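Local coordinates for protein putative gamma-glutamylcyclotransferase YkqA (Bacillus subtilis, PDB 2QIK) that is probably a gamma-glutamylcyclotransferase, an acyltransferase-type enzyme built from two stretches of related AIG2-like sequence, at residues 12-17 and 226-231; 16-21 and 59-64. One frame throughout, in Å; residues are numbered along the deposited sequence.

Contact 1: 12-17 and 226-231; sequences RKHEKN and YKDCLT
The imidazole of H14 reaches across to K227 and D228, and these three residues supply nearly all of the 168 Å² buried between the loop 12-17 and segment 226-231. K227 lies over one face of the ring, its aliphatic chain crossing the histidine side chain at about a right angle. CG of K227 is 4.0 Å from the centroid of the H14 ring, a CH-pi contact. CD of K227 comes within 3.4 Å of NE2 of H14. K227 is extended as far as CE, which lays CB, CG and CD along the ring; the bend at the last torsion then brings NZ of K227 to 3.6 Å from NE2 of H14. The opposite face of the imidazole is covered from within the loop by CG of K13, whose chain runs on to a salt bridge with D218. The ring is thus held between two lysine chains.

D228 comes to the ring edge. ND1 of H14 donates a weak hydrogen bond of 3.5 Å to OD2 of D228; it is long but fairly straight (165°), and the carboxylate plane stands 82° from that of the ring. The stronger partner of OD2 is K116, which forms a salt bridge with it and also bonds to the carbonyl O of K13, joining loop and aspartate from the side of helix 115-122. A water adds a second link: it donates to OD1 of D228 at 2.5 Å and, weakly, to the carbonyl O of H14.

What presents the histidine is a type II beta turn from R12 to E15, closed by the backbone bond from E15 N to R12 O (3.0 Å). H14 occupies its third position with positive phi (64°), as that turn type requires. A beta turn on one AIG2-like region meeting a corner in a strand of the other makes this a surface contact, part CH-pi packing and part polar, between the two family regions.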
ATOM      1  N   ARG A  12      11.078  -8.999  -0.088  1.00  7.21           N
ATOM      2  CA  ARG A  12      10.293  -7.916   0.452  1.00  6.88           C
ATOM      3  C   ARG A  12      10.324  -7.938   1.999  1.00  7.98           C
ATOM      4  O   ARG A  12      10.606  -8.975   2.627  1.00  8.06           O
ATOM      5  CB  ARG A  12       8.819  -7.936  -0.024  1.00  7.27           C
ATOM      6  CG  ARG A  12       8.697  -7.574  -1.503  1.00  7.86           C
ATOM      7  CD  ARG A  12       7.229  -7.558  -1.954  1.00  7.97           C
ATOM      8  NE  ARG A  12       6.510  -6.489  -1.288  1.00  7.88           N
ATOM      9  CZ  ARG A  12       5.268  -6.215  -1.509  1.00  9.01           C
ATOM     10  NH1 ARG A  12       4.556  -6.836  -2.428  1.00  8.76           N
ATOM     11  NH2 ARG A  12       4.639  -5.291  -0.810  1.00 12.44           N
ATOM     12  N   LYS A  13      10.002  -6.812   2.585  1.00  8.46           N
ATOM     13  CA  LYS A  13      10.037  -6.694   4.044  1.00  8.74           C
ATOM     14  C   LYS A  13       9.170  -7.768   4.637  1.00  9.05           C
ATOM     15  O   LYS A  13       8.082  -8.041   4.150  1.00  8.92           O
ATOM     16  CB  LYS A  13       9.572  -5.276   4.447  1.00 13.01           C
ATOM     17  CG  LYS A  13       9.891  -4.893   5.851  1.00 14.68           C
ATOM     18  CD  LYS A  13       9.277  -3.474   6.142  1.00 15.53           C
ATOM     19  CE  LYS A  13       9.858  -2.938   7.401  1.00 19.98           C
ATOM     20  NZ  LYS A  13       9.280  -1.572   7.711  1.00 25.52           N
ATOM     21  N   HIS A  14       9.607  -8.360   5.732  1.00  9.48           N
ATOM     22  CA  HIS A  14       8.873  -9.364   6.438  1.00 10.90           C
ATOM     23  C   HIS A  14       8.648 -10.648   5.658  1.00 13.53           C
ATOM     24  O   HIS A  14       7.798 -11.501   6.052  1.00 19.26           O
ATOM     25  CB  HIS A  14       7.505  -8.882   6.964  1.00 11.06           C
ATOM     26  CG  HIS A  14       7.615  -7.622   7.732  1.00 10.91           C
ATOM     27  ND1 HIS A  14       6.929  -6.468   7.521  1.00 13.67           N
ATOM     28  CD2 HIS A  14       8.457  -7.370   8.765  1.00 10.18           C
ATOM     29  CE1 HIS A  14       7.349  -5.545   8.378  1.00  9.98           C
ATOM     30  NE2 HIS A  14       8.246  -6.084   9.167  1.00 15.98           N
ATOM     31  N   GLU A  15       9.480 -10.902   4.665  1.00  9.72           N
ATOM     32  CA  GLU A  15       9.437 -12.187   3.958  1.00 10.19           C
ATOM     33  C   GLU A  15      10.741 -12.936   4.289  1.00  9.98           C
ATOM     34  O   GLU A  15      11.701 -12.392   4.842  1.00 10.52           O
ATOM     35  CB  GLU A  15       9.392 -11.928   2.448  1.00  8.98           C
ATOM     36  CG  GLU A  15       8.147 -11.169   2.006  1.00  8.67           C
ATOM     37  CD  GLU A  15       6.860 -11.939   1.989  1.00 10.73           C
ATOM     38  OE1 GLU A  15       6.763 -13.086   2.469  1.00 14.36           O
ATOM     39  OE2 GLU A  15       5.898 -11.377   1.420  1.00 11.37           O
ATOM     40  N   LYS A  16      10.724 -14.247   3.975  1.00 10.78           N
ATOM     41  CA  LYS A  16      11.730 -15.153   4.518  1.00 11.40           C
ATOM     42  C   LYS A  16      13.156 -14.830   4.137  1.00 10.61           C
ATOM     43  O   LYS A  16      14.093 -15.179   4.851  1.00 13.32           O
ATOM     44  CB  LYS A  16      11.400 -16.572   4.171  1.00 12.53           C
ATOM     45  CG  LYS A  16      11.437 -16.886   2.725  1.00 13.10           C
ATOM     46  CD  LYS A  16      11.056 -18.317   2.476  1.00 16.38           C
ATOM     47  CE  LYS A  16      11.058 -18.640   0.975  1.00 18.76           C
ATOM     48  NZ  LYS A  16      10.687 -20.044   0.685  1.00 22.14           N
ATOM     49  N   ASN A  17      13.390 -14.190   3.009  1.00 10.64           N
ATOM     50  CA  ASN A  17      14.775 -13.831   2.608  1.00 11.26           C
ATOM     51  C   ASN A  17      15.161 -12.389   2.816  1.00 10.68           C
ATOM     52  O   ASN A  17      16.226 -11.959   2.370  1.00 10.73           O
ATOM     53  CB  ASN A  17      15.093 -14.332   1.183  1.00 11.71           C
ATOM     54  CG  ASN A  17      15.035 -15.862   1.084  1.00 12.65           C
ATOM     55  OD1 ASN A  17      15.514 -16.549   1.975  1.00 14.95           O
ATOM     56  ND2 ASN A  17      14.506 -16.351   0.009  1.00 12.45           N
ATOM     57  N   TYR A 226       2.601  -2.978  14.473  1.00 16.44           N
ATOM     58  CA  TYR A 226       1.848  -3.938  13.687  1.00 16.61           C
ATOM     59  C   TYR A 226       2.405  -3.992  12.255  1.00 15.13           C
ATOM     60  O   TYR A 226       2.489  -2.960  11.569  1.00 16.21           O
ATOM     61  CB  TYR A 226       0.348  -3.525  13.631  1.00 16.35           C
ATOM     62  CG  TYR A 226      -0.331  -3.688  14.981  1.00 15.69           C
ATOM     63  CD1 TYR A 226      -1.016  -4.873  15.244  1.00 18.65           C
ATOM     64  CD2 TYR A 226      -0.317  -2.681  15.906  1.00 17.26           C
ATOM     65  CE1 TYR A 226      -1.708  -5.061  16.468  1.00 19.89           C
ATOM     66  CE2 TYR A 226      -0.931  -2.865  17.130  1.00 19.82           C
ATOM     67  CZ  TYR A 226      -1.609  -4.054  17.365  1.00 21.88           C
ATOM     68  OH  TYR A 226      -2.261  -4.277  18.550  1.00 24.09           O
ATOM     69  N   LYS A 227       2.720  -5.182  11.805  1.00 13.95           N
ATOM     70  CA  LYS A 227       3.438  -5.382  10.497  1.00 14.66           C
ATOM     71  C   LYS A 227       2.476  -5.859   9.409  1.00 12.84           C
ATOM     72  O   LYS A 227       1.568  -6.645   9.640  1.00 15.61           O
ATOM     73  CB  LYS A 227       4.466  -6.493  10.651  1.00 16.59           C
ATOM     74  CG  LYS A 227       5.551  -6.090  11.642  1.00 21.23           C
ATOM     75  CD  LYS A 227       6.538  -7.144  11.890  1.00 24.47           C
ATOM     76  CE  LYS A 227       7.542  -6.644  12.912  1.00 29.80           C
ATOM     77  NZ  LYS A 227       8.169  -5.287  12.724  1.00 34.13           N
ATOM     78  N   ASP A 228       2.685  -5.361   8.194  1.00 10.44           N
ATOM     79  CA  ASP A 228       1.920  -5.856   7.049  1.00 10.17           C
ATOM     80  C   ASP A 228       0.446  -5.611   7.229  1.00  9.42           C
ATOM     81  O   ASP A 228      -0.369  -6.451   6.897  1.00 11.73           O
ATOM     82  CB  ASP A 228       2.272  -7.287   6.714  1.00 13.72           C
ATOM     83  CG  ASP A 228       3.593  -7.415   6.046  1.00 15.05           C
ATOM     84  OD1 ASP A 228       4.176  -8.543   6.105  1.00 19.20           O
ATOM     85  OD2 ASP A 228       4.147  -6.487   5.437  1.00 14.33           O
ATOM     86  N   CYS A 229       0.085  -4.422   7.741  1.00  7.83           N
ATOM     87  CA  CYS A 229      -1.311  -4.023   7.837  1.00  7.79           C
ATOM     88  C   CYS A 229      -1.809  -3.704   6.418  1.00  6.78           C
ATOM     89  O   CYS A 229      -1.101  -3.112   5.606  1.00  8.73           O
ATOM     90  CB  CYS A 229      -1.451  -2.780   8.662  1.00  8.87           C
ATOM     91  SG  CYS A 229      -0.890  -2.991  10.341  1.00 10.39           S
ATOM     92  N   LEU A 230      -3.014  -4.160   6.103  1.00  6.33           N
ATOM     93  CA  LEU A 230      -3.646  -3.842   4.818  1.00  6.42           C
ATOM     94  C   LEU A 230      -4.149  -2.425   4.804  1.00  6.63           C
ATOM     95  O   LEU A 230      -4.754  -1.936   5.758  1.00  6.89           O
ATOM     96  CB  LEU A 230      -4.849  -4.732   4.660  1.00  7.57           C
ATOM     97  CG  LEU A 230      -5.790  -4.475   3.455  1.00  7.14           C
ATOM     98  CD1 LEU A 230      -5.023  -4.770   2.160  1.00  9.70           C
ATOM     99  CD2 LEU A 230      -6.982  -5.276   3.527  1.00  8.97           C
ATOM    100  N   THR A 231      -3.898  -1.731   3.689  1.00  5.88           N
ATOM    101  CA  THR A 231      -4.547  -0.474   3.374  1.00  6.26           C
ATOM    102  C   THR A 231      -4.834  -0.439   1.887  1.00  6.74           C
ATOM    103  O   THR A 231      -4.593  -1.427   1.207  1.00  7.32           O
ATOM    104  CB  THR A 231      -3.670   0.684   3.925  1.00  7.03           C
ATOM    105  OG1 THR A 231      -4.465   1.876   3.952  1.00  8.33           O
ATOM    106  CG2 THR A 231      -2.473   0.959   3.105  1.00  6.95           C
TER
HETATM  107  O   HOH W   1       4.941 -10.438   4.620  1.00 23.46           O

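Contact 2: 16-21 and 59-64; sequences KNHHLL and EVYEAD
Y61 projects from strand 55-63 toward the short 3-10 segment 18-21, and its ring receives one neighbour over a face and another near its hydroxyl end. Followed outward from CB, the side chain first places CG beside the backbone N (chi1 -72°), which directs the ring across the side chains of H18 and L21. CG of Y61 lies 3.9 Å from CD1 of L21, and CD1 of Y61 is closer still to that methyl, at 3.8 Å. CD2 and CE1 of Y61 are only slightly farther from it, because the leucine methyl sits over the middle of the ring in a CH-pi contact just 11° off the normal. A single methyl, CD1 of L21, thus sits centrally on this face.

Farther out, H18 takes over. CE2 of Y61 meets CE1 of H18 at 3.8 Å and lies in the plane of the imidazole at its edge, while CZ of Y61 approaches the same histidine carbon more closely. The rings of H18 and Y61 are set obliquely, with centroids 5.5 Å apart and planes at 61°. At the tip, OH of Y61 comes within 3.2 Å of CE1 of H18, a packing contact with a ring carbon. OH of Y61 gives its proton to OE2 of E59, two residues back on the same strand, in a 2.8 Å hydrogen bond that meets the oxygen nearly along its C-O axis. That carboxylate has further partners in the loop before H18, so the tyrosine tip joins a wider polar network.

H18 is steadied by a bond from ND1 to the carbonyl O of L11, a residue assigned by similarity to the substrate site. The contact is a 3-10 turn packed against an antiparallel strand, with an aromatic ring between them, beside the loop that in this family probably binds substrate.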
ATOM      1  N   LYS A  16      10.724 -14.247   3.975  1.00 10.78           N
ATOM      2  CA  LYS A  16      11.730 -15.153   4.518  1.00 11.40           C
ATOM      3  C   LYS A  16      13.156 -14.830   4.137  1.00 10.61           C
ATOM      4  O   LYS A  16      14.093 -15.179   4.851  1.00 13.32           O
ATOM      5  CB  LYS A  16      11.400 -16.572   4.171  1.00 12.53           C
ATOM      6  CG  LYS A  16      11.437 -16.886   2.725  1.00 13.10           C
ATOM      7  CD  LYS A  16      11.056 -18.317   2.476  1.00 16.38           C
ATOM      8  CE  LYS A  16      11.058 -18.640   0.975  1.00 18.76           C
ATOM      9  NZ  LYS A  16      10.687 -20.044   0.685  1.00 22.14           N
ATOM     10  N   ASN A  17      13.390 -14.190   3.009  1.00 10.64           N
ATOM     11  CA  ASN A  17      14.775 -13.831   2.608  1.00 11.26           C
ATOM     12  C   ASN A  17      15.161 -12.389   2.816  1.00 10.68           C
ATOM     13  O   ASN A  17      16.226 -11.959   2.370  1.00 10.73           O
ATOM     14  CB  ASN A  17      15.093 -14.332   1.183  1.00 11.71           C
ATOM     15  CG  ASN A  17      15.035 -15.862   1.084  1.00 12.65           C
ATOM     16  OD1 ASN A  17      15.514 -16.549   1.975  1.00 14.95           O
ATOM     17  ND2 ASN A  17      14.506 -16.351   0.009  1.00 12.45           N
ATOM     18  N   HIS A  18      14.300 -11.608   3.474  1.00 10.39           N
ATOM     19  CA  HIS A  18      14.551 -10.178   3.574  1.00  9.70           C
ATOM     20  C   HIS A  18      15.854  -9.870   4.309  1.00 10.04           C
ATOM     21  O   HIS A  18      16.494  -8.870   4.015  1.00  8.93           O
ATOM     22  CB  HIS A  18      13.385  -9.513   4.248  1.00  9.37           C
ATOM     23  CG  HIS A  18      13.496  -8.032   4.338  1.00 10.02           C
ATOM     24  ND1 HIS A  18      13.461  -7.216   3.234  1.00 10.45           N
ATOM     25  CD2 HIS A  18      13.714  -7.217   5.388  1.00 11.14           C
ATOM     26  CE1 HIS A  18      13.601  -5.957   3.630  1.00 10.94           C
ATOM     27  NE2 HIS A  18      13.781  -5.936   4.934  1.00 11.23           N
ATOM     28  N   HIS A  19      16.250 -10.752   5.234  1.00  9.80           N
ATOM     29  CA  HIS A  19      17.476 -10.532   5.970  1.00  9.57           C
ATOM     30  C   HIS A  19      18.699 -10.424   5.070  1.00 10.15           C
ATOM     31  O   HIS A  19      19.689  -9.823   5.491  1.00 10.61           O
ATOM     32  CB  HIS A  19      17.707 -11.652   6.997  1.00 11.59           C
ATOM     33  CG  HIS A  19      17.907 -12.965   6.388  1.00 14.19           C
ATOM     34  ND1 HIS A  19      16.887 -13.825   6.058  1.00 19.60           N
ATOM     35  CD2 HIS A  19      19.066 -13.617   6.086  1.00 17.36           C
ATOM     36  CE1 HIS A  19      17.387 -14.915   5.517  1.00 20.27           C
ATOM     37  NE2 HIS A  19      18.695 -14.815   5.481  1.00 20.45           N
ATOM     38  N   LEU A  20      18.661 -10.989   3.864  1.00  9.78           N
ATOM     39  CA  LEU A  20      19.749 -10.820   2.925  1.00 10.71           C
ATOM     40  C   LEU A  20      20.066  -9.419   2.531  1.00  9.53           C
ATOM     41  O   LEU A  20      21.200  -9.127   2.146  1.00 10.36           O
ATOM     42  CB  LEU A  20      19.572 -11.694   1.713  1.00 11.94           C
ATOM     43  CG  LEU A  20      19.488 -13.196   1.859  1.00 13.02           C
ATOM     44  CD1 LEU A  20      19.095 -13.902   0.532  1.00 13.54           C
ATOM     45  CD2 LEU A  20      20.775 -13.785   2.370  1.00 15.79           C
ATOM     46  N   LEU A  21      19.057  -8.545   2.613  1.00  8.49           N
ATOM     47  CA  LEU A  21      19.244  -7.143   2.325  1.00  9.04           C
ATOM     48  C   LEU A  21      19.949  -6.449   3.479  1.00  8.78           C
ATOM     49  O   LEU A  21      20.333  -5.265   3.345  1.00  8.85           O
ATOM     50  CB  LEU A  21      17.941  -6.418   2.019  1.00  8.44           C
ATOM     51  CG  LEU A  21      17.152  -6.973   0.857  1.00  9.64           C
ATOM     52  CD1 LEU A  21      15.966  -6.108   0.543  1.00 10.97           C
ATOM     53  CD2 LEU A  21      17.996  -7.203  -0.407  1.00 10.39           C
ATOM     54  N   GLU A  59       9.092  -3.119  -3.719  1.00  7.59           N
ATOM     55  CA  GLU A  59       9.735  -2.146  -2.855  1.00  7.81           C
ATOM     56  C   GLU A  59      11.112  -1.842  -3.422  1.00  8.06           C
ATOM     57  O   GLU A  59      11.705  -2.712  -4.078  1.00  8.29           O
ATOM     58  CB  GLU A  59       9.935  -2.767  -1.452  1.00  8.51           C
ATOM     59  CG  GLU A  59       8.638  -3.205  -0.788  1.00  9.07           C
ATOM     60  CD  GLU A  59       8.787  -4.180   0.344  1.00 10.91           C
ATOM     61  OE1 GLU A  59       7.804  -4.926   0.644  1.00 12.12           O
ATOM     62  OE2 GLU A  59       9.819  -4.329   0.948  1.00 14.95           O
ATOM     63  N   VAL A  60      11.594  -0.600  -3.207  1.00  7.45           N
ATOM     64  CA  VAL A  60      12.919  -0.199  -3.685  1.00  7.03           C
ATOM     65  C   VAL A  60      13.845   0.004  -2.512  1.00  6.32           C
ATOM     66  O   VAL A  60      13.513   0.735  -1.582  1.00  7.67           O
ATOM     67  CB  VAL A  60      12.852   1.054  -4.517  1.00  7.18           C
ATOM     68  CG1 VAL A  60      14.232   1.518  -4.981  1.00  9.03           C
ATOM     69  CG2 VAL A  60      11.904   0.912  -5.722  1.00  8.80           C
ATOM     70  N   TYR A  61      15.010  -0.630  -2.574  1.00  6.95           N
ATOM     71  CA  TYR A  61      16.072  -0.505  -1.587  1.00  7.47           C
ATOM     72  C   TYR A  61      17.343   0.005  -2.235  1.00  8.22           C
ATOM     73  O   TYR A  61      17.564  -0.131  -3.434  1.00  9.21           O
ATOM     74  CB  TYR A  61      16.353  -1.895  -0.962  1.00  8.30           C
ATOM     75  CG  TYR A  61      15.269  -2.351  -0.053  1.00  7.67           C
ATOM     76  CD1 TYR A  61      14.148  -2.979  -0.568  1.00  8.62           C
ATOM     77  CD2 TYR A  61      15.299  -2.155   1.310  1.00  9.05           C
ATOM     78  CE1 TYR A  61      13.100  -3.345   0.194  1.00  8.91           C
ATOM     79  CE2 TYR A  61      14.252  -2.515   2.108  1.00 10.39           C
ATOM     80  CZ  TYR A  61      13.109  -3.129   1.514  1.00  9.34           C
ATOM     81  OH  TYR A  61      12.037  -3.453   2.346  1.00 12.91           O
ATOM     82  N   GLU A  62      18.199   0.602  -1.391  1.00  8.19           N
ATOM     83  CA  GLU A  62      19.526   0.971  -1.830  1.00  9.39           C
ATOM     84  C   GLU A  62      20.517  -0.104  -1.342  1.00  9.55           C
ATOM     85  O   GLU A  62      20.745  -0.242  -0.158  1.00 11.13           O
ATOM     86  CB  GLU A  62      19.886   2.287  -1.207  1.00 12.48           C
ATOM     87  CG  GLU A  62      21.256   2.672  -1.494  1.00 18.51           C
ATOM     88  CD  GLU A  62      21.439   3.560  -2.567  1.00 26.04           C
ATOM     89  OE1 GLU A  62      20.959   3.153  -3.703  1.00 28.86           O
ATOM     90  OE2 GLU A  62      22.155   4.613  -2.214  1.00 34.63           O
ATOM     91  N   ALA A  63      21.030  -0.891  -2.282  1.00  9.28           N
ATOM     92  CA  ALA A  63      21.859  -2.039  -2.032  1.00  9.97           C
ATOM     93  C   ALA A  63      23.307  -1.771  -2.323  1.00 10.57           C
ATOM     94  O   ALA A  63      23.656  -1.346  -3.433  1.00 11.79           O
ATOM     95  CB  ALA A  63      21.395  -3.203  -2.840  1.00 11.06           C
ATOM     96  N   ASP A  64      24.190  -2.067  -1.364  1.00 10.55           N
ATOM     97  CA  ASP A  64      25.603  -1.945  -1.648  1.00 12.20           C
ATOM     98  C   ASP A  64      26.145  -3.116  -2.486  1.00 10.49           C
ATOM     99  O   ASP A  64      25.435  -4.083  -2.739  1.00 10.81           O
ATOM    100  CB  ASP A  64      26.386  -1.616  -0.374  1.00 13.08           C
ATOM    101  CG  ASP A  64      26.407  -2.717   0.614  1.00 12.16           C
ATOM    102  OD1 ASP A  64      26.927  -2.462   1.725  1.00 18.59           O
ATOM    103  OD2 ASP A  64      26.027  -3.878   0.382  1.00 12.90           O
TER

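Overall arrangement
The two contacts lie about 13 Å apart, centre to centre, and start from the same loop, which runs from strand 3-7 to strand 25-34. Contact 1 uses its earlier part, contact 2 its later part, with K16 and N17 common to both ranges. Their partners diverge: 59-63 belongs to a strand inside the five-stranded antiparallel sheet of the first AIG2-like region, ending just before helix 65-74, whereas 226-231 lies far along the chain in the second. E59 ties them together, its carboxylate reaching R12 NE in a salt bridge and K13 N in a probable hydrogen bond. One loop following the putative substrate-binding residues thus packs on its own sheet and bridges to the other region.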